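Local coordinates for NTF2 domain-containing protein (Chaetomium thermophilum, PDB 4X2H), which is of uncharacterised function but has an NTF2-like fold, crystallises paired with a chain of another protein, and may act in nucleocytoplasmic transport, at residues Ser10-Tyr15 with Leu125-Ser130; Arg17-Asn20 with Pro24-Ser27; Asn33-Lys38 with Arg102-Gln107; Thr61-Gln66 with Val85-Asp90; Asp117-Met122 with Asp160-Pro165. All coordinates share one frame; numbering follows the deposited sequence.

Contact 1: residues Ser10-Tyr15 with Leu125-Ser130; sequences SFVEWY and LTVSGS
Phe11 and Val12, neighbours on helix 3-20, press on Leu125 and Val127 of strand 122-135. The contact is wholly apolar. Leu125 uses a single methyl for both helix residues: its CD2 comes to 3.5 Å from Phe11 CD2, near the rim of the ring and at a slant, and the same CD2 lies 3.9 Å from Val12 CG2. That Val12 methyl also meets Val127 CG2 at 3.9 Å, the two valines passing each other in opposite directions. Val12 can reach both strand residues because CG1 is the branch anti to the backbone N (chi1 169°), which leaves CG2 to dip between Leu125 and Val127.

Within the helix, Tyr15 CB sits over one face of the Phe11 ring, and Phe153 of the next strand meets that ring edge-to-face. In the NTF2-like fold the long N-terminal helix lies against the curved sheet in this way; here the axes of 10-15 and 125-130 approach to 10.8 Å and cross at -46°. Backbone bonds tie the strand to its neighbours 83-96 and 145-157. The contact with the helix is made by side-chain carbons alone: shape fit and exclusion of water between buried methyls and ring would hold the two together.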
# COMPACT_ATOMS: atom_id res chain seq x y z
N SER B 10 11.56 -7.62 6.20
CA SER B 10 12.89 -7.08 6.41
C SER B 10 12.90 -5.56 6.22
O SER B 10 13.53 -4.84 7.00
CB SER B 10 13.89 -7.74 5.46
OG SER B 10 15.17 -7.16 5.57
N PHE B 11 12.20 -5.08 5.20
CA PHE B 11 12.15 -3.65 4.95
C PHE B 11 11.41 -2.91 6.06
O PHE B 11 11.88 -1.89 6.55
CB PHE B 11 11.47 -3.34 3.61
CG PHE B 11 11.14 -1.88 3.44
CD1 PHE B 11 12.10 -0.99 3.00
CD2 PHE B 11 9.88 -1.40 3.78
CE1 PHE B 11 11.80 0.35 2.87
CE2 PHE B 11 9.58 -0.06 3.65
CZ PHE B 11 10.54 0.82 3.20
N VAL B 12 10.26 -3.44 6.45
CA VAL B 12 9.44 -2.79 7.46
C VAL B 12 10.20 -2.71 8.78
O VAL B 12 10.21 -1.68 9.46
CB VAL B 12 8.10 -3.53 7.67
CG1 VAL B 12 7.37 -3.01 8.91
CG2 VAL B 12 7.22 -3.36 6.44
N GLU B 13 10.86 -3.81 9.14
CA GLU B 13 11.61 -3.86 10.39
C GLU B 13 12.73 -2.82 10.35
O GLU B 13 12.97 -2.12 11.32
CB GLU B 13 12.17 -5.26 10.63
CG GLU B 13 12.74 -5.48 12.02
CD GLU B 13 13.18 -6.91 12.26
OE1 GLU B 13 12.62 -7.82 11.61
OE2 GLU B 13 14.07 -7.14 13.10
N TRP B 14 13.40 -2.71 9.21
CA TRP B 14 14.50 -1.77 9.07
C TRP B 14 14.02 -0.32 9.11
O TRP B 14 14.54 0.49 9.88
CB TRP B 14 15.26 -2.00 7.76
CG TRP B 14 16.27 -0.92 7.50
CD1 TRP B 14 17.51 -0.81 8.06
CD2 TRP B 14 16.12 0.22 6.63
NE1 TRP B 14 18.13 0.33 7.61
CE2 TRP B 14 17.31 0.97 6.73
CE3 TRP B 14 15.10 0.67 5.80
CZ2 TRP B 14 17.50 2.15 6.01
CZ3 TRP B 14 15.29 1.84 5.09
CH2 TRP B 14 16.48 2.57 5.20
N TYR B 15 13.04 -0.01 8.27
CA TYR B 15 12.59 1.36 8.06
C TYR B 15 12.10 2.03 9.36
O TYR B 15 12.54 3.12 9.72
CB TYR B 15 11.48 1.37 7.00
CG TYR B 15 10.93 2.74 6.69
CD1 TYR B 15 11.50 3.52 5.69
CD2 TYR B 15 9.84 3.25 7.38
CE1 TYR B 15 11.01 4.78 5.41
CE2 TYR B 15 9.34 4.49 7.09
CZ TYR B 15 9.92 5.26 6.11
OH TYR B 15 9.41 6.51 5.84
N LEU B 125 3.68 -2.20 -1.16
CA LEU B 125 3.65 -2.48 0.27
C LEU B 125 2.76 -1.47 0.98
O LEU B 125 2.90 -0.27 0.76
CB LEU B 125 5.07 -2.43 0.85
CG LEU B 125 5.22 -2.47 2.37
CD1 LEU B 125 4.80 -3.83 2.91
CD2 LEU B 125 6.65 -2.14 2.76
N THR B 126 1.85 -1.96 1.82
CA THR B 126 1.06 -1.08 2.68
C THR B 126 1.34 -1.42 4.14
O THR B 126 1.46 -2.59 4.51
CB THR B 126 -0.45 -1.19 2.38
OG1 THR B 126 -1.17 -0.29 3.24
CG2 THR B 126 -0.96 -2.61 2.59
N VAL B 127 1.47 -0.38 4.96
CA VAL B 127 1.81 -0.53 6.37
C VAL B 127 0.90 0.37 7.17
O VAL B 127 0.68 1.53 6.80
CB VAL B 127 3.27 -0.15 6.68
CG1 VAL B 127 3.59 -0.42 8.14
CG2 VAL B 127 4.23 -0.91 5.76
N SER B 128 0.38 -0.14 8.28
CA SER B 128 -0.48 0.65 9.14
C SER B 128 -0.12 0.44 10.60
O SER B 128 0.41 -0.61 10.98
CB SER B 128 -1.95 0.31 8.90
OG SER B 128 -2.35 0.69 7.59
N GLY B 129 -0.38 1.46 11.40
CA GLY B 129 -0.06 1.39 12.81
C GLY B 129 -0.39 2.69 13.50
O GLY B 129 -1.22 3.46 13.00
N SER B 130 0.25 2.94 14.63
CA SER B 130 0.02 4.15 15.40
C SER B 130 1.30 4.96 15.55
O SER B 130 2.41 4.41 15.53
CB SER B 130 -0.54 3.81 16.78
OG SER B 130 -1.76 3.11 16.69

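Contact 2: residues Arg17-Asn20 with Pro24-Ser27; sequences RQIN and PVAS
Gln18 and Ile19, in the last turn of helix 3-20, are met by Val25 after the chain has doubled back: this is the helix-to-loop reversal that leaves the N-terminal helix of the NTF2-like fold and leads toward helix 34-39.

Pro24 opens the returning segment, and its CA is 6.2 Å from that of Gln18, the shortest such distance between the two segments. Its CB points away from the helix, and what it offers instead is its carbonyl: Pro24 O stands 4.0 Å from Gln18 CB, a packing contact with the aliphatic root of that side chain. Its ring side reaches Asp60 of helix 56-66.

Val25 follows and carries the contact. Its CG1 is the branch that does the touching, coming alongside Gln18 CB while the two side chains run in opposite directions, and slanting across Ile19. With chi1 at -67° this methyl is anti to the carbonyl carbon, and CG2 takes the crowded position between the backbone N and the carbonyl carbon. Ile19 answers with its longer branch, CG1, which sits beside the backbone N. Around them Trp59 and Leu63 of helix 56-66 close the apolar cluster, and Asp60 OD1 accepts a hydrogen bond from Val25 N, fixing the returning backbone.

Ala26 and Ser27 then begin a 3-10 turn that carries the chain off toward Pro56 and Trp14. Between the two segments the closest approach is Val25 CG1 to Gln18 CB, 3.6 Å; Ile19 CG1 follows at 3.9 Å from the same methyl.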
# COMPACT_ATOMS: atom_id res chain seq x y z
N ARG B 17 12.57 1.00 12.39
CA ARG B 17 13.61 0.97 13.41
C ARG B 17 14.50 2.22 13.28
O ARG B 17 14.89 2.82 14.28
CB ARG B 17 14.46 -0.30 13.31
CG ARG B 17 15.44 -0.49 14.47
CD ARG B 17 16.55 -1.47 14.12
NE ARG B 17 16.08 -2.58 13.29
CZ ARG B 17 16.68 -3.02 12.19
NH1 ARG B 17 17.80 -2.46 11.74
NH2 ARG B 17 16.15 -4.03 11.51
N GLN B 18 14.81 2.61 12.04
CA GLN B 18 15.62 3.80 11.82
C GLN B 18 14.92 5.03 12.39
O GLN B 18 15.51 5.82 13.12
CB GLN B 18 15.91 4.02 10.32
CG GLN B 18 16.62 2.88 9.60
CD GLN B 18 17.68 2.19 10.45
OE1 GLN B 18 17.50 1.06 10.90
NE2 GLN B 18 18.79 2.88 10.67
N ILE B 19 13.64 5.18 12.05
CA ILE B 19 12.87 6.33 12.49
C ILE B 19 12.82 6.36 14.01
O ILE B 19 13.12 7.39 14.62
CB ILE B 19 11.45 6.32 11.90
CG1 ILE B 19 11.54 6.42 10.37
CG2 ILE B 19 10.62 7.47 12.47
CD1 ILE B 19 10.21 6.35 9.64
N ASN B 20 12.49 5.23 14.62
CA ASN B 20 12.39 5.16 16.08
C ASN B 20 13.73 5.33 16.80
O ASN B 20 13.75 5.65 17.99
CB ASN B 20 11.75 3.84 16.50
CG ASN B 20 10.25 3.81 16.24
OD1 ASN B 20 9.59 4.84 16.26
ND2 ASN B 20 9.72 2.61 16.01
N PRO B 24 18.60 8.12 9.82
CA PRO B 24 18.04 8.47 8.50
C PRO B 24 17.55 7.26 7.71
O PRO B 24 18.12 6.17 7.84
CB PRO B 24 19.23 9.13 7.79
CG PRO B 24 20.43 8.53 8.43
CD PRO B 24 20.06 8.28 9.86
N VAL B 25 16.51 7.45 6.90
CA VAL B 25 16.00 6.40 6.04
C VAL B 25 16.28 6.67 4.56
O VAL B 25 15.88 5.90 3.70
CB VAL B 25 14.47 6.20 6.22
CG1 VAL B 25 14.17 5.65 7.61
CG2 VAL B 25 13.71 7.50 5.97
N ALA B 26 17.00 7.76 4.27
CA ALA B 26 17.24 8.16 2.88
C ALA B 26 17.98 7.09 2.07
O ALA B 26 17.80 6.99 0.85
CB ALA B 26 18.02 9.47 2.85
N SER B 27 18.79 6.29 2.74
CA SER B 27 19.55 5.25 2.06
C SER B 27 18.64 4.13 1.55
O SER B 27 19.07 3.29 0.75
CB SER B 27 20.62 4.66 2.99
OG SER B 27 20.04 3.84 3.98

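Contact 3: residues Asn33-Lys38 with Arg102-Gln107; sequences NATYTK and RFAAPQ
Tyr36 and Ala104 bring their CA atoms within 6.2 Å where the first turn of helix 34-39 faces the type II beta turn Arg102-Ala105, Ala104 holding that turn's positive phi of 68°.

The Tyr36 ring lies along the turn. Its CD1 is 3.7 Å from Ala104 CB, which comes in obliquely, while CE1 points edge-on at the backbone, 3.6 Å from Phe103 O. The Phe103 ring joins from beside, its CD2 4.0 Å from Tyr36 CE1, the latter near the plane of the phenylalanine ring. Phe103 also stacks on a polar side chain of the partner chain. Thr35 adds its methyl: CG2, anti to the backbone N (chi1 -74° places OG1 beside it), rests 3.4 Å from Ala104 O, whereas OG1 bonds to Asp160 OD1. The helix start is capped by Asn33, whose OD1 takes Tyr36 N in the carbonyl plane, on a lone pair, at 2.9 Å and 167°. Asn33 O in turn accepts from Thr37 N and from Thr37 OG1, which arrive on opposite faces of its plane.

A leucine in place of Tyr36 would take away the ring edge beside Phe103 and the hydroxyl bonded to Pro157 O, and would probably leave that carbonyl without its hydroxyl partner and a gap beside Ala104.

Trp159 lies between the elements, giving NE1 to Phe103 O and meeting the Tyr36 ring, so the short helix and the loop before helix 107-112 both dock at the end of strand 145-157.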
# COMPACT_ATOMS: atom_id res chain seq x y z
N ASN B 33 21.12 5.44 -5.12
CA ASN B 33 21.58 4.15 -5.60
C ASN B 33 22.41 4.32 -6.87
O ASN B 33 22.02 5.04 -7.79
CB ASN B 33 20.40 3.22 -5.86
CG ASN B 33 20.83 1.85 -6.36
OD1 ASN B 33 20.78 1.57 -7.56
ND2 ASN B 33 21.27 1.00 -5.45
N ALA B 34 23.56 3.65 -6.91
CA ALA B 34 24.52 3.80 -7.99
C ALA B 34 23.94 3.38 -9.34
O ALA B 34 24.04 4.11 -10.33
CB ALA B 34 25.78 2.98 -7.69
N THR B 35 23.34 2.19 -9.38
CA THR B 35 22.84 1.64 -10.63
C THR B 35 21.62 2.41 -11.15
O THR B 35 21.53 2.72 -12.34
CB THR B 35 22.49 0.15 -10.46
OG1 THR B 35 23.70 -0.61 -10.41
CG2 THR B 35 21.64 -0.36 -11.62
N TYR B 36 20.68 2.72 -10.27
CA TYR B 36 19.49 3.45 -10.69
C TYR B 36 19.84 4.87 -11.11
O TYR B 36 19.22 5.42 -12.01
CB TYR B 36 18.44 3.45 -9.59
CG TYR B 36 17.65 2.17 -9.50
CD1 TYR B 36 17.07 1.61 -10.64
CD2 TYR B 36 17.50 1.50 -8.30
CE1 TYR B 36 16.35 0.42 -10.57
CE2 TYR B 36 16.79 0.32 -8.22
CZ TYR B 36 16.22 -0.22 -9.36
OH TYR B 36 15.51 -1.39 -9.27
N THR B 37 20.86 5.44 -10.48
CA THR B 37 21.30 6.79 -10.84
C THR B 37 21.93 6.79 -12.23
O THR B 37 21.66 7.68 -13.03
CB THR B 37 22.29 7.34 -9.80
OG1 THR B 37 21.62 7.52 -8.55
CG2 THR B 37 22.86 8.69 -10.25
N LYS B 38 22.78 5.80 -12.50
CA LYS B 38 23.40 5.69 -13.82
C LYS B 38 22.33 5.45 -14.89
O LYS B 38 22.44 5.95 -16.01
CB LYS B 38 24.42 4.55 -13.84
CG LYS B 38 25.22 4.43 -15.13
CD LYS B 38 26.31 5.48 -15.22
CE LYS B 38 27.04 5.43 -16.56
NZ LYS B 38 27.40 6.80 -17.05
N ARG B 102 12.57 -5.15 -14.82
CA ARG B 102 13.79 -5.17 -15.63
C ARG B 102 14.54 -3.85 -15.67
O ARG B 102 15.64 -3.79 -16.22
CB ARG B 102 13.47 -5.54 -17.08
CG ARG B 102 12.65 -6.80 -17.25
CD ARG B 102 12.75 -7.31 -18.68
NE ARG B 102 12.52 -8.75 -18.75
CZ ARG B 102 13.06 -9.56 -19.65
NH1 ARG B 102 13.88 -9.08 -20.58
NH2 ARG B 102 12.79 -10.85 -19.62
N PHE B 103 13.97 -2.77 -15.14
CA PHE B 103 14.62 -1.48 -15.33
C PHE B 103 15.96 -1.43 -14.61
O PHE B 103 16.05 -1.73 -13.42
CB PHE B 103 13.75 -0.31 -14.86
CG PHE B 103 14.40 1.01 -15.09
CD1 PHE B 103 14.45 1.55 -16.37
CD2 PHE B 103 15.01 1.70 -14.06
CE1 PHE B 103 15.07 2.76 -16.61
CE2 PHE B 103 15.64 2.91 -14.29
CZ PHE B 103 15.67 3.44 -15.57
N ALA B 104 16.99 -1.06 -15.37
CA ALA B 104 18.36 -0.93 -14.87
C ALA B 104 18.98 -2.27 -14.48
O ALA B 104 20.06 -2.31 -13.91
CB ALA B 104 18.41 0.04 -13.69
N ALA B 105 18.29 -3.36 -14.80
CA ALA B 105 18.71 -4.69 -14.37
C ALA B 105 19.98 -5.15 -15.08
O ALA B 105 20.08 -5.02 -16.30
CB ALA B 105 17.60 -5.69 -14.62
N PRO B 106 20.95 -5.68 -14.32
CA PRO B 106 22.07 -6.38 -14.98
C PRO B 106 21.54 -7.53 -15.82
O PRO B 106 20.64 -8.23 -15.38
CB PRO B 106 22.91 -6.90 -13.81
CG PRO B 106 22.54 -6.05 -12.65
CD PRO B 106 21.11 -5.65 -12.86
N GLN B 107 22.09 -7.71 -17.02
CA GLN B 107 21.60 -8.73 -17.92
C GLN B 107 21.57 -10.10 -17.24
O GLN B 107 20.64 -10.88 -17.45
CB GLN B 107 22.47 -8.79 -19.17
CG GLN B 107 21.98 -9.76 -20.21
CD GLN B 107 22.93 -9.86 -21.39
OE1 GLN B 107 23.90 -9.11 -21.47
NE2 GLN B 107 22.66 -10.79 -22.29

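Contact 4: residues Thr61-Gln66 with Val85-Asp90; sequences TMLKEQ and VRYDVD
Gln66 and Tyr87 form a buried polar link between the end of helix 56-66 and strand 83-96, outermost of its sheet within this chain. Gln66 NE2 donates to Tyr87 OH at 3.0 Å and 170°, nearly straight and within the amide plane. The amide sits at the hydroxyl edge of the ring, the two planes 43° apart. An extended side chain, its CG anti to the backbone N (chi1 179°), carries the amide that far. Tyr87 OH has another hydrogen-bond partner in Tyr180 OH, and Leu63 CD2 packs near it at 4.1 Å.

Val85 flanks the amide, CG1 lying 4.0 Å from Gln66 NE2. In this NTF2-like fold the helix and the strand come together over Ile19 of helix 3-20, which touches both Leu63 and Tyr87. Gln66 OE1 bonds to the backbone of the partner chain, so one amide serves the fold and the assembly together.

A leucine in place of Gln66 would remove the amide, both its NE2 and its OE1, and would probably leave Tyr87 OH with one partner fewer and the partner chain's backbone without its acceptor.

Away from the helix, Arg86 holds Asp88 side-on: NE to OD1, and NH2 to OD2 at 2.8 Å, both on the syn side of the carboxylate.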
# COMPACT_ATOMS: atom_id res chain seq x y z
N THR B 61 14.64 15.25 7.27
CA THR B 61 14.64 16.50 8.01
C THR B 61 13.27 16.76 8.64
O THR B 61 13.17 17.22 9.78
CB THR B 61 15.03 17.69 7.11
OG1 THR B 61 16.37 17.50 6.65
CG2 THR B 61 14.95 19.01 7.87
N MET B 62 12.22 16.45 7.89
CA MET B 62 10.85 16.62 8.39
C MET B 62 10.60 15.72 9.59
O MET B 62 9.92 16.12 10.55
CB MET B 62 9.85 16.32 7.27
CG MET B 62 9.89 17.34 6.14
SD MET B 62 9.02 16.82 4.65
CE MET B 62 7.34 16.74 5.23
N LEU B 63 11.14 14.50 9.55
CA LEU B 63 11.01 13.58 10.68
C LEU B 63 11.71 14.14 11.91
O LEU B 63 11.19 14.05 13.02
CB LEU B 63 11.59 12.21 10.32
CG LEU B 63 10.71 11.34 9.41
CD1 LEU B 63 11.52 10.16 8.89
CD2 LEU B 63 9.47 10.86 10.15
N LYS B 64 12.89 14.72 11.70
CA LYS B 64 13.62 15.38 12.79
C LYS B 64 12.80 16.51 13.39
O LYS B 64 12.70 16.64 14.61
CB LYS B 64 14.96 15.93 12.29
CG LYS B 64 16.04 14.88 12.13
CD LYS B 64 17.36 15.52 11.71
CE LYS B 64 17.72 15.14 10.28
NZ LYS B 64 18.87 15.93 9.76
N GLU B 65 12.21 17.34 12.52
CA GLU B 65 11.44 18.49 12.97
C GLU B 65 10.19 18.04 13.71
O GLU B 65 9.75 18.71 14.65
CB GLU B 65 11.07 19.37 11.78
CG GLU B 65 12.27 20.07 11.15
CD GLU B 65 11.95 20.69 9.80
OE1 GLU B 65 10.89 20.36 9.21
OE2 GLU B 65 12.76 21.52 9.32
N GLN B 66 9.62 16.91 13.31
CA GLN B 66 8.42 16.40 13.96
C GLN B 66 8.73 16.03 15.41
O GLN B 66 7.93 16.30 16.31
CB GLN B 66 7.85 15.19 13.22
CG GLN B 66 6.61 14.62 13.88
CD GLN B 66 6.01 13.45 13.14
OE1 GLN B 66 4.84 13.47 12.77
NE2 GLN B 66 6.80 12.40 12.94
N VAL B 85 8.57 10.91 19.72
CA VAL B 85 7.77 10.26 18.68
C VAL B 85 8.10 8.78 18.60
O VAL B 85 9.27 8.41 18.59
CB VAL B 85 8.00 10.89 17.29
CG1 VAL B 85 7.10 10.24 16.25
CG2 VAL B 85 7.76 12.39 17.33
N ARG B 86 7.07 7.94 18.51
CA ARG B 86 7.28 6.50 18.36
C ARG B 86 6.27 5.92 17.39
O ARG B 86 5.06 6.11 17.55
CB ARG B 86 7.18 5.78 19.71
CG ARG B 86 7.62 4.32 19.65
CD ARG B 86 7.42 3.59 20.97
NE ARG B 86 6.09 2.99 21.11
CZ ARG B 86 5.21 3.29 22.07
NH1 ARG B 86 5.48 4.20 22.99
NH2 ARG B 86 4.04 2.67 22.10
N TYR B 87 6.77 5.21 16.38
CA TYR B 87 5.92 4.48 15.44
C TYR B 87 5.80 3.02 15.84
O TYR B 87 6.80 2.33 16.03
CB TYR B 87 6.48 4.59 14.02
CG TYR B 87 6.33 5.96 13.41
CD1 TYR B 87 7.23 6.98 13.71
CD2 TYR B 87 5.29 6.25 12.55
CE1 TYR B 87 7.09 8.24 13.16
CE2 TYR B 87 5.14 7.50 12.00
CZ TYR B 87 6.04 8.49 12.31
OH TYR B 87 5.90 9.75 11.76
N ASP B 88 4.56 2.55 15.95
CA ASP B 88 4.27 1.15 16.23
C ASP B 88 3.55 0.54 15.05
O ASP B 88 2.45 0.98 14.71
CB ASP B 88 3.39 1.01 17.48
CG ASP B 88 4.15 1.23 18.78
OD1 ASP B 88 5.34 1.59 18.73
OD2 ASP B 88 3.54 1.03 19.85
N VAL B 89 4.16 -0.45 14.41
CA VAL B 89 3.54 -1.11 13.27
C VAL B 89 2.55 -2.18 13.75
O VAL B 89 2.90 -3.02 14.57
CB VAL B 89 4.59 -1.77 12.35
CG1 VAL B 89 3.93 -2.51 11.21
CG2 VAL B 89 5.54 -0.71 11.82
N ASP B 90 1.33 -2.12 13.22
CA ASP B 90 0.28 -3.05 13.59
C ASP B 90 0.05 -4.11 12.52
O ASP B 90 -0.33 -5.24 12.82
CB ASP B 90 -1.03 -2.30 13.86
CG ASP B 90 -1.02 -1.56 15.18
OD1 ASP B 90 -0.44 -2.08 16.16
OD2 ASP B 90 -1.61 -0.46 15.25

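Contact 5: residues Asp117-Met122 with Asp160-Pro165; sequences DGVRMM and DVLEKP
A type II beta turn, Val161-Lys164, lays its two central residues, Leu162 and Glu163, against Val119, the first residue of an inverse gamma turn centred on Arg120. The nearest backbones are those of Val119 and Leu162, 8.2 Å between CA atoms, so the side chains do the bridging.

Leu162 sends CD1 to 4.2 Å from Val119 O, a loose contact with the carbonyl, and makes an apolar one with Val119 CG1 at 4.4 Å. From the next position in the turn Glu163 comes head-on to the valine, OE1 4.0 Å from Val119 CG2. CG2, beside the backbone N, is the branch that faces the carboxylate, CG1 being anti to the backbone N (chi1 171°). The carboxylate finds its polar partner elsewhere: OE2 bonds to His113 NE2. Glu163 has a positive phi of 56°, as the third residue of such a turn does, and the turn is closed by Lys164 N to Val161 O at 2.9 Å. Lys164 also curls back so that NZ reaches Asp160 O at 2.7 Å, tilted from the carbonyl plane.

These loops lie at the end of the NTF2-like sheet where strand 122-135 begins and strand 145-157 has ended. Met109 of helix 107-112 touches both Val119 and Glu163, filling in from the side.

Val119 O accepts twice, from Tyr173 OH and, weakly, from Met121 N at 2.9 Å across the gamma turn. Arg120, buried, has its guanidinium spread over several acceptors: NE on His113 O, NH1 on Tyr101 O, and NH2 in a salt bridge with Asp100 OD1.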
# COMPACT_ATOMS: atom_id res chain seq x y z
N ASP B 117 11.05 -16.77 -9.78
CA ASP B 117 12.13 -16.98 -8.80
C ASP B 117 12.02 -16.07 -7.58
O ASP B 117 12.74 -16.26 -6.60
CB ASP B 117 13.49 -16.77 -9.46
CG ASP B 117 13.99 -18.02 -10.18
OD1 ASP B 117 13.24 -19.00 -10.29
OD2 ASP B 117 15.15 -18.00 -10.65
N GLY B 118 11.14 -15.07 -7.65
CA GLY B 118 10.92 -14.18 -6.52
C GLY B 118 12.10 -13.30 -6.18
O GLY B 118 12.36 -13.03 -5.00
N VAL B 119 12.82 -12.83 -7.20
CA VAL B 119 13.96 -11.94 -6.99
C VAL B 119 13.71 -10.58 -7.66
O VAL B 119 13.86 -9.54 -7.02
CB VAL B 119 15.26 -12.58 -7.55
CG1 VAL B 119 16.42 -11.58 -7.55
CG2 VAL B 119 15.62 -13.81 -6.72
N ARG B 120 13.33 -10.60 -8.93
CA ARG B 120 13.13 -9.38 -9.69
C ARG B 120 11.72 -8.84 -9.47
O ARG B 120 10.93 -8.71 -10.42
CB ARG B 120 13.39 -9.62 -11.18
CG ARG B 120 14.84 -10.01 -11.45
CD ARG B 120 15.19 -9.96 -12.93
NE ARG B 120 14.48 -10.97 -13.71
CZ ARG B 120 13.47 -10.73 -14.54
NH1 ARG B 120 13.00 -9.50 -14.71
NH2 ARG B 120 12.91 -11.74 -15.20
N MET B 121 11.42 -8.53 -8.22
CA MET B 121 10.08 -8.12 -7.80
C MET B 121 9.94 -6.62 -7.63
O MET B 121 10.73 -5.99 -6.93
CB MET B 121 9.72 -8.79 -6.47
CG MET B 121 9.77 -10.30 -6.46
SD MET B 121 9.32 -10.95 -4.84
CE MET B 121 10.69 -10.38 -3.83
N MET B 122 8.91 -6.07 -8.26
CA MET B 122 8.42 -4.74 -7.92
C MET B 122 7.21 -4.94 -7.02
O MET B 122 6.25 -5.61 -7.40
CB MET B 122 8.04 -3.95 -9.17
CG MET B 122 7.43 -2.60 -8.90
SD MET B 122 6.97 -1.81 -10.46
CE MET B 122 7.93 -0.31 -10.34
N ASP B 160 22.55 -3.49 -6.90
CA ASP B 160 23.91 -3.38 -6.38
C ASP B 160 24.14 -4.26 -5.15
O ASP B 160 25.28 -4.47 -4.75
CB ASP B 160 24.24 -1.93 -6.04
CG ASP B 160 24.21 -1.02 -7.26
OD1 ASP B 160 24.71 -1.45 -8.33
OD2 ASP B 160 23.68 0.11 -7.16
N VAL B 161 23.05 -4.78 -4.58
CA VAL B 161 23.12 -5.57 -3.35
C VAL B 161 22.62 -7.00 -3.57
O VAL B 161 23.21 -7.95 -3.06
CB VAL B 161 22.30 -4.90 -2.21
CG1 VAL B 161 22.14 -5.84 -1.02
CG2 VAL B 161 22.97 -3.61 -1.78
N LEU B 162 21.54 -7.14 -4.33
CA LEU B 162 20.97 -8.47 -4.59
C LEU B 162 21.99 -9.41 -5.22
O LEU B 162 22.48 -9.17 -6.32
CB LEU B 162 19.75 -8.36 -5.51
CG LEU B 162 18.46 -7.88 -4.84
CD1 LEU B 162 17.40 -7.60 -5.89
CD2 LEU B 162 17.95 -8.91 -3.84
N GLU B 163 22.29 -10.49 -4.50
CA GLU B 163 23.25 -11.50 -4.94
C GLU B 163 24.62 -10.89 -5.24
O GLU B 163 25.38 -11.41 -6.06
CB GLU B 163 22.70 -12.25 -6.15
CG GLU B 163 21.74 -13.36 -5.76
CD GLU B 163 20.64 -13.57 -6.77
OE1 GLU B 163 19.58 -14.11 -6.39
OE2 GLU B 163 20.84 -13.21 -7.96
N LYS B 164 24.93 -9.79 -4.56
CA LYS B 164 26.27 -9.22 -4.59
C LYS B 164 27.13 -9.96 -3.57
O LYS B 164 26.92 -9.80 -2.37
CB LYS B 164 26.23 -7.72 -4.28
CG LYS B 164 27.58 -7.01 -4.33
CD LYS B 164 28.24 -7.08 -5.70
CE LYS B 164 27.42 -6.38 -6.79
NZ LYS B 164 27.28 -4.91 -6.55
N PRO B 165 28.09 -10.78 -4.04
CA PRO B 165 28.86 -11.55 -3.06
C PRO B 165 29.66 -10.67 -2.11
O PRO B 165 30.36 -9.76 -2.55
CB PRO B 165 29.79 -12.40 -3.94
CG PRO B 165 29.92 -11.64 -5.20
CD PRO B 165 28.58 -10.98 -5.41

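Contacts 1 and 4 are the buried pair, and both reach the same sheet through the neighbouring strands 122-135 and 83-96; yet contact 1 is purely apolar, whereas contact 4 turns on one hydrogen bond whose amide also bonds the partner chain. Contact 2 adjoins both: it shares helix 3-20 with contact 1, and Asn20 OD1 joins it to Tyr87 N of contact 4. Contacts 3 and 5 lie farther from the centre, with several polar side chains bonded outside the segments: contact 3 sets a short helix against a turn, contact 5 two loops. They meet through Thr35 OG1 and Asp160 OD1. Contact 4 lies across the chain's centre from both, its centre about 30 Å from that of contact 3.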